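Local coordinates for protein putative creatinine amidohydrolase (Bacteroides fragilis, PDB 3LUB) that probably hydrolyses carbon-nitrogen bonds in linear amides, as a zinc-dependent member of the creatininase superfamily with two zinc ions in its active site, at residues 28-33 / 75-80; 35-40 / 167-172; 116-121 / 143-148. One frame throughout, in Å; residues are numbered along the deposited sequence.

Contact 1: residues 28-33 / 75-80; sequences WGATEP and GAHNPG. With ZN (zinc ion), chain B; EDO (1,2-ethanediol), chain C.
Glu32 and His77 meet where two loops of the creatininase fold come together at the carboxyl end of its parallel sheet: 28-33 leaves strand 23-28 and carries a zinc ligand, and 75-80 belongs to the connection between strand 66-68 and helix 92-108.

Metal binding fixes one end of Glu32. Its OE1 is bonded to the zinc ion at 2.2 Å, and Asp43, His120 and a water complete the coordination. The other oxygen, OE2, accepts a hydrogen bond from Gln81, so both carboxylate oxygens are engaged and the group can hardly turn. With CG anti to the backbone N (chi1 -172°) and the rest of the chain extended, the carboxylate is carried past the imidazole of His77.

Van der Waals packing accounts for the touching of side chains. The two flat groups are inclined at 54°, and His77 CE1 comes within 3.4 Å of Glu32 CD while also resting against the CB and CG methylenes. At the ring edge, near its plane, the methyl CB of Ala30 lies 3.5 Å from NE2. Backbone packing continues the contact at Gly75, whose CA approaches Gly29 O to 3.6 Å.

Polar bridging falls to one water. It accepts hydrogen bonds from the backbone N of Thr31 and of Gly75, and thereby ties the two loops together through their main chains. Thr31 OG1, on the other hand, accepts a bond from a 1,2-ethanediol, probably a crystallisation additive, that also reaches Pro70 of a third subunit. The same water lies in the plane of the His77 ring at its edge, 2.7 Å from NE2.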
# COMPACT_ATOMS: atom_id res chain seq x y z
N TRP F 28 0.87 -24.41 2.56
CA TRP F 28 0.02 -23.25 2.70
C TRP F 28 -1.41 -23.73 2.72
O TRP F 28 -1.92 -24.37 1.74
CB TRP F 28 0.28 -22.27 1.56
CG TRP F 28 -0.19 -20.91 1.83
CD1 TRP F 28 -1.41 -20.55 2.31
CD2 TRP F 28 0.55 -19.70 1.67
NE1 TRP F 28 -1.49 -19.20 2.42
CE2 TRP F 28 -0.31 -18.64 2.03
CE3 TRP F 28 1.84 -19.41 1.21
CZ2 TRP F 28 0.08 -17.30 1.97
CZ3 TRP F 28 2.23 -18.10 1.15
CH2 TRP F 28 1.35 -17.04 1.54
N GLY F 29 -2.04 -23.44 3.85
CA GLY F 29 -3.36 -23.91 4.16
C GLY F 29 -4.42 -22.84 4.30
O GLY F 29 -4.50 -21.92 3.50
N ALA F 30 -5.27 -23.03 5.29
CA ALA F 30 -6.42 -22.19 5.57
C ALA F 30 -6.89 -22.55 6.98
O ALA F 30 -6.58 -23.64 7.46
CB ALA F 30 -7.57 -22.44 4.54
N THR F 31 -7.62 -21.62 7.60
CA THR F 31 -8.34 -21.82 8.85
C THR F 31 -9.85 -21.75 8.48
O THR F 31 -10.43 -20.67 8.25
CB THR F 31 -7.88 -20.78 9.89
OG1 THR F 31 -6.43 -20.81 9.98
CG2 THR F 31 -8.52 -20.98 11.30
N GLU F 32 -10.48 -22.92 8.42
CA GLU F 32 -11.68 -23.12 7.62
C GLU F 32 -12.47 -24.32 8.11
O GLU F 32 -11.92 -25.40 8.22
CB GLU F 32 -11.30 -23.37 6.15
CG GLU F 32 -12.47 -23.41 5.18
CD GLU F 32 -12.08 -23.86 3.79
OE1 GLU F 32 -11.07 -24.61 3.68
OE2 GLU F 32 -12.77 -23.50 2.81
N PRO F 33 -13.76 -24.13 8.40
CA PRO F 33 -14.60 -25.27 8.74
C PRO F 33 -14.64 -26.31 7.58
O PRO F 33 -14.69 -25.92 6.41
CB PRO F 33 -15.98 -24.66 8.95
CG PRO F 33 -15.77 -23.19 9.07
CD PRO F 33 -14.50 -22.87 8.40
N GLY F 75 -5.76 -18.63 4.43
CA GLY F 75 -6.44 -18.95 3.17
C GLY F 75 -7.32 -17.83 2.65
O GLY F 75 -7.64 -16.93 3.39
N ALA F 76 -7.61 -17.88 1.35
CA ALA F 76 -8.57 -17.02 0.67
C ALA F 76 -9.88 -17.80 0.57
O ALA F 76 -9.93 -18.89 -0.04
CB ALA F 76 -8.08 -16.69 -0.74
N HIS F 77 -10.95 -17.19 1.09
CA HIS F 77 -12.25 -17.85 1.25
C HIS F 77 -13.40 -17.20 0.50
O HIS F 77 -13.24 -16.10 -0.06
CB HIS F 77 -12.57 -17.97 2.74
CG HIS F 77 -11.64 -18.90 3.41
ND1 HIS F 77 -11.59 -20.23 3.09
CD2 HIS F 77 -10.61 -18.68 4.26
CE1 HIS F 77 -10.62 -20.81 3.78
NE2 HIS F 77 -10.01 -19.89 4.49
N ASN F 78 -14.53 -17.90 0.47
CA ASN F 78 -15.65 -17.50 -0.36
C ASN F 78 -16.71 -16.75 0.41
O ASN F 78 -16.77 -16.81 1.64
CB ASN F 78 -16.33 -18.74 -0.99
CG ASN F 78 -15.58 -19.29 -2.16
OD1 ASN F 78 -14.37 -19.14 -2.25
ND2 ASN F 78 -16.28 -19.99 -3.04
N PRO F 79 -17.62 -16.11 -0.34
CA PRO F 79 -18.78 -15.54 0.30
C PRO F 79 -19.57 -16.58 1.12
O PRO F 79 -19.74 -17.72 0.69
CB PRO F 79 -19.61 -15.02 -0.88
CG PRO F 79 -18.62 -14.81 -1.98
CD PRO F 79 -17.62 -15.90 -1.80
N GLY F 80 -20.02 -16.17 2.30
CA GLY F 80 -20.71 -17.06 3.21
C GLY F 80 -19.81 -17.83 4.17
O GLY F 80 -20.31 -18.35 5.16
ZN ZN B . -10.03 -25.43 1.86
C1 EDO C . -4.94 -18.00 11.74
O1 EDO C . -5.25 -19.38 12.01
C2 EDO C . -4.08 -17.48 12.89
O2 EDO C . -4.88 -17.33 14.08
O HOH W 1 -8.09 -19.22 6.23
O HOH W 2 -10.58 -27.75 1.24

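Contact 2: residues 35-40 / 167-172; sequences NLHLPY and SETSVM. With ZN (zinc ion), chain D.
His37 reaches helix 166-175 through its ring edge, with NE2 donating a hydrogen bond to Thr169 OG1 at 2.9 Å. The N-H...O angle is 158° and the hydroxyl oxygen lies close to the ring plane, so the bond is fairly straight. His37 holds its CG between the backbone N and the carbonyl carbon (chi1 66°), which folds the imidazole against its neighbour: Leu38 CG sits 3.7 Å above one ring face, offset toward the rim. Thr169 OG1 is also hydrogen-bonded to Gly165 O, four residues back, just before the helix, an arrangement that fixes the hydroxyl for the histidine.

The two methyls of Leu38 divide the helix surface between them. CD1 lies 3.5 Å from Thr169 OG1, whereas CD2 packs 3.6 Å from CB of selenomethionine Met172 as the two side chains run past each other in opposite directions. Met172 starts with CG anti to the backbone N, then bends at chi2 and chi3; this curl brings CE up against Pro39 CG at 3.9 Å.

Glu168, on the same helix, binds a zinc ion through OE2 at 1.9 Å, alongside His34 and Asp43, while its OE1 is hydrogen-bonded to Ala164 N. Segment 35-40 is part of the loop between strand 23-28 and helix 42-62 and packs on helix 166-175, whose Met172 and Val171 also pack on helix 42-62 while Val171 touches helix 226-249.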
# COMPACT_ATOMS: atom_id res chain seq x y z
N ASN F 35 -16.91 -29.44 6.89
CA ASN F 35 -18.08 -30.17 7.36
C ASN F 35 -18.11 -30.03 8.90
O ASN F 35 -17.55 -29.09 9.43
CB ASN F 35 -17.96 -31.62 6.89
CG ASN F 35 -19.28 -32.38 6.90
OD1 ASN F 35 -19.97 -32.42 7.92
ND2 ASN F 35 -19.61 -33.03 5.78
N LEU F 36 -18.69 -30.99 9.61
CA LEU F 36 -18.73 -30.94 11.06
C LEU F 36 -17.63 -31.73 11.69
O LEU F 36 -17.39 -31.59 12.87
CB LEU F 36 -20.10 -31.44 11.57
CG LEU F 36 -21.38 -30.76 11.04
CD1 LEU F 36 -22.60 -31.60 11.41
CD2 LEU F 36 -21.52 -29.34 11.56
N HIS F 37 -16.92 -32.53 10.91
CA HIS F 37 -16.11 -33.61 11.49
C HIS F 37 -14.60 -33.45 11.31
O HIS F 37 -13.82 -34.10 12.04
CB HIS F 37 -16.54 -34.96 10.91
CG HIS F 37 -16.25 -35.10 9.45
ND1 HIS F 37 -16.72 -34.20 8.52
CD2 HIS F 37 -15.54 -36.02 8.77
CE1 HIS F 37 -16.30 -34.57 7.32
NE2 HIS F 37 -15.58 -35.67 7.45
N LEU F 38 -14.16 -32.61 10.38
CA LEU F 38 -12.72 -32.46 10.16
C LEU F 38 -12.20 -31.20 10.84
O LEU F 38 -12.96 -30.24 11.06
CB LEU F 38 -12.40 -32.42 8.68
CG LEU F 38 -12.45 -33.76 7.93
CD1 LEU F 38 -12.54 -33.43 6.41
CD2 LEU F 38 -11.24 -34.61 8.33
N PRO F 39 -10.91 -31.19 11.16
CA PRO F 39 -10.29 -30.03 11.78
C PRO F 39 -10.31 -28.76 10.93
O PRO F 39 -10.14 -28.80 9.69
CB PRO F 39 -8.84 -30.46 12.03
CG PRO F 39 -8.73 -31.86 11.60
CD PRO F 39 -9.95 -32.31 10.96
N TYR F 40 -10.47 -27.63 11.64
CA TYR F 40 -10.29 -26.27 11.08
C TYR F 40 -8.98 -26.10 10.33
O TYR F 40 -8.92 -25.35 9.37
CB TYR F 40 -10.37 -25.19 12.16
CG TYR F 40 -11.77 -24.74 12.48
CD1 TYR F 40 -12.56 -25.46 13.35
CD2 TYR F 40 -12.29 -23.57 11.94
CE1 TYR F 40 -13.86 -25.02 13.65
CE2 TYR F 40 -13.57 -23.15 12.23
CZ TYR F 40 -14.35 -23.87 13.08
OH TYR F 40 -15.64 -23.44 13.40
N SER F 167 -12.26 -37.86 0.04
CA SER F 167 -10.82 -37.85 -0.11
C SER F 167 -10.09 -37.14 1.04
O SER F 167 -9.08 -37.67 1.56
CB SER F 167 -10.45 -37.17 -1.45
OG SER F 167 -11.12 -35.92 -1.58
N GLU F 168 -10.53 -35.93 1.38
CA GLU F 168 -9.90 -35.20 2.48
C GLU F 168 -10.11 -35.96 3.79
O GLU F 168 -9.22 -36.00 4.65
CB GLU F 168 -10.44 -33.77 2.62
CG GLU F 168 -9.58 -32.71 1.95
CD GLU F 168 -9.97 -31.28 2.30
OE1 GLU F 168 -11.17 -31.01 2.53
OE2 GLU F 168 -9.05 -30.40 2.29
N THR F 169 -11.31 -36.51 3.98
CA THR F 169 -11.59 -37.27 5.21
C THR F 169 -10.71 -38.51 5.29
O THR F 169 -10.16 -38.78 6.34
CB THR F 169 -13.06 -37.67 5.36
OG1 THR F 169 -13.88 -36.50 5.26
CG2 THR F 169 -13.28 -38.30 6.70
N SER F 170 -10.56 -39.23 4.19
CA SER F 170 -9.75 -40.45 4.17
C SER F 170 -8.32 -40.15 4.50
O SER F 170 -7.72 -40.88 5.27
CB SER F 170 -9.81 -41.18 2.80
OG SER F 170 -11.10 -41.68 2.53
N VAL F 171 -7.77 -39.10 3.90
CA VAL F 171 -6.36 -38.79 4.09
C VAL F 171 -6.13 -38.32 5.54
O VAL F 171 -5.13 -38.65 6.13
CB VAL F 171 -5.85 -37.77 3.06
CG1 VAL F 171 -4.36 -37.44 3.30
CG2 VAL F 171 -6.11 -38.28 1.60
N MSE F 172 -7.09 -37.60 6.13
CA MSE F 172 -7.00 -37.23 7.56
C MSE F 172 -7.07 -38.49 8.43
O MSE F 172 -6.34 -38.60 9.40
CB MSE F 172 -8.12 -36.28 7.98
CG MSE F 172 -7.97 -35.72 9.39
SE MSE F 172 -6.27 -34.68 9.64
CE MSE F 172 -6.59 -33.08 8.53
ZN ZN D . -9.70 -28.72 2.87
O HOH W 2 -10.58 -27.75 1.24

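Contact 3: residues 116-121 / 143-148; sequences ILSGHG and AANWFE. With ZN (zinc ion), chain B.
Trp146 offers its indole edge to Gly119, whose CA lies near the ring plane, 3.6 Å from CD1; one face of the indole is covered by CB of Phe147, centred over the ring. In the same plane a water accepts from Trp146 NE1 at 2.8 Å and lies within hydrogen-bonding distance of Gly119 O, perhaps linking the segments beside the CA contact. The phenyl ring of Phe147 in turn has Asn145 CB over one face, offset toward the rim, and the backbone of Gly119 and Gly121 along its edge, with CZ 3.9 Å from Gly121 N. CG of Trp146, between the backbone N and carbonyl carbon (chi1 72°), turns the indole along Gly119.

Ahead of the rings the strands pair in parallel. Ala144 N donates to Ile116 O, Ser118 N to Ala144 O at 2.8 Å, and Trp146 N to Ser118 O at 3.1 Å, so the pairing carries on past the end of the strand. Leu117 CD1 packs 3.8 Å from Trp146 CB, on the face also bearing Ala144. On the other face Ser118 CB meets Asn145 OD1 at 3.4 Å, and Ser118 OG donates to His120 O, bracing the turn that leads to the zinc ligand. His120 binds the metal through ND1 at 2.3 Å, while its NE2 is hydrogen-bonded to Ala76 O.

Strands 113-118 and 140-145, joined by helix 126-135, form a beta-alpha-beta unit, and the metal-binding loop at the carboxyl end of the first strand is a common placement for an active site in parallel alpha/beta folds.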
# COMPACT_ATOMS: atom_id res chain seq x y z
N ILE F 116 5.67 -24.13 -3.11
CA ILE F 116 4.47 -23.88 -2.31
C ILE F 116 3.52 -25.05 -2.51
O ILE F 116 3.05 -25.27 -3.61
CB ILE F 116 3.74 -22.54 -2.68
CG1 ILE F 116 4.71 -21.34 -2.60
CG2 ILE F 116 2.56 -22.35 -1.76
CD1 ILE F 116 4.27 -20.08 -3.35
N LEU F 117 3.28 -25.83 -1.44
CA LEU F 117 2.36 -26.96 -1.51
C LEU F 117 1.06 -26.58 -0.79
O LEU F 117 0.99 -26.56 0.45
CB LEU F 117 2.99 -28.23 -0.89
CG LEU F 117 2.20 -29.54 -1.04
CD1 LEU F 117 1.94 -29.90 -2.51
CD2 LEU F 117 2.90 -30.69 -0.33
N SER F 118 0.04 -26.26 -1.58
CA SER F 118 -1.19 -25.76 -1.03
C SER F 118 -2.14 -26.91 -0.66
O SER F 118 -2.25 -27.90 -1.35
CB SER F 118 -1.89 -24.77 -1.98
OG SER F 118 -3.04 -24.18 -1.35
N GLY F 119 -2.87 -26.71 0.44
CA GLY F 119 -3.94 -27.59 0.86
C GLY F 119 -5.29 -27.01 0.60
O GLY F 119 -6.28 -27.67 0.85
N HIS F 120 -5.35 -25.79 0.08
CA HIS F 120 -6.62 -25.09 -0.10
C HIS F 120 -6.78 -24.58 -1.55
O HIS F 120 -5.99 -23.81 -2.03
CB HIS F 120 -6.71 -23.98 0.94
CG HIS F 120 -7.90 -23.08 0.80
ND1 HIS F 120 -9.19 -23.55 0.82
CD2 HIS F 120 -7.99 -21.74 0.66
CE1 HIS F 120 -10.03 -22.54 0.68
NE2 HIS F 120 -9.32 -21.43 0.57
N GLY F 121 -7.81 -25.05 -2.24
CA GLY F 121 -8.04 -24.69 -3.63
C GLY F 121 -8.40 -23.22 -3.88
O GLY F 121 -8.25 -22.74 -4.99
N ALA F 143 4.43 -23.90 -7.59
CA ALA F 143 3.23 -24.07 -6.78
C ALA F 143 2.44 -25.29 -7.23
O ALA F 143 2.32 -25.56 -8.43
CB ALA F 143 2.31 -22.81 -6.81
N ALA F 144 1.88 -26.00 -6.25
CA ALA F 144 0.98 -27.14 -6.52
C ALA F 144 -0.04 -27.25 -5.42
O ALA F 144 0.29 -26.96 -4.28
CB ALA F 144 1.76 -28.44 -6.58
N ASN F 145 -1.25 -27.69 -5.76
CA ASN F 145 -2.18 -28.22 -4.77
C ASN F 145 -1.82 -29.71 -4.56
O ASN F 145 -1.68 -30.42 -5.55
CB ASN F 145 -3.63 -28.09 -5.28
CG ASN F 145 -4.16 -26.63 -5.27
OD1 ASN F 145 -4.17 -25.96 -4.24
ND2 ASN F 145 -4.64 -26.18 -6.41
N TRP F 146 -1.68 -30.21 -3.31
CA TRP F 146 -1.35 -31.62 -3.10
C TRP F 146 -2.39 -32.52 -3.77
O TRP F 146 -2.08 -33.56 -4.31
CB TRP F 146 -1.15 -31.98 -1.58
CG TRP F 146 -2.42 -32.00 -0.79
CD1 TRP F 146 -2.97 -30.95 -0.14
CD2 TRP F 146 -3.35 -33.09 -0.65
NE1 TRP F 146 -4.15 -31.31 0.44
CE2 TRP F 146 -4.41 -32.63 0.14
CE3 TRP F 146 -3.36 -34.42 -1.10
CZ2 TRP F 146 -5.51 -33.44 0.48
CZ3 TRP F 146 -4.41 -35.23 -0.73
CH2 TRP F 146 -5.48 -34.74 0.04
N PHE F 147 -3.65 -32.09 -3.77
CA PHE F 147 -4.73 -32.95 -4.20
C PHE F 147 -4.93 -32.94 -5.72
O PHE F 147 -5.86 -33.54 -6.22
CB PHE F 147 -6.01 -32.60 -3.48
CG PHE F 147 -6.37 -31.15 -3.59
CD1 PHE F 147 -7.02 -30.67 -4.72
CD2 PHE F 147 -6.03 -30.26 -2.57
CE1 PHE F 147 -7.33 -29.33 -4.83
CE2 PHE F 147 -6.34 -28.94 -2.69
CZ PHE F 147 -7.00 -28.47 -3.82
N GLU F 148 -4.04 -32.26 -6.44
CA GLU F 148 -3.99 -32.29 -7.89
C GLU F 148 -2.77 -33.02 -8.43
O GLU F 148 -2.66 -33.23 -9.65
CB GLU F 148 -3.99 -30.86 -8.43
CG GLU F 148 -5.36 -30.29 -8.43
CD GLU F 148 -5.40 -28.80 -8.73
OE1 GLU F 148 -4.31 -28.18 -8.92
OE2 GLU F 148 -6.53 -28.26 -8.71
ZN ZN B . -10.03 -25.43 1.86
O HOH W 3 -6.19 -30.16 1.94
O HOH W 4 -6.11 -23.41 -6.70
O HOH W 2 -10.58 -27.75 1.24

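In the fold
The three contacts converge on the two-zinc site, each supplying one ligand: contacts 1 and 3 share one zinc ion through Glu32 and His120, and contact 2 reaches the other through Glu168. Asp43 binds both metals, and one water lies 2.5 Å from the first zinc and 2.1 Å from the second. The centre of contact 1 lies about 14 Å from the centres of contact 2 and contact 3, which are themselves about 16 Å apart. Probable hydrogen bonds link them: Glu32 N to Tyr40 O (3.0 Å) and Trp28 O to Gly119 N (2.8 Å). Between contacts 2 and 3, Val171 CG2 packs 3.9 Å from Trp146 CH2.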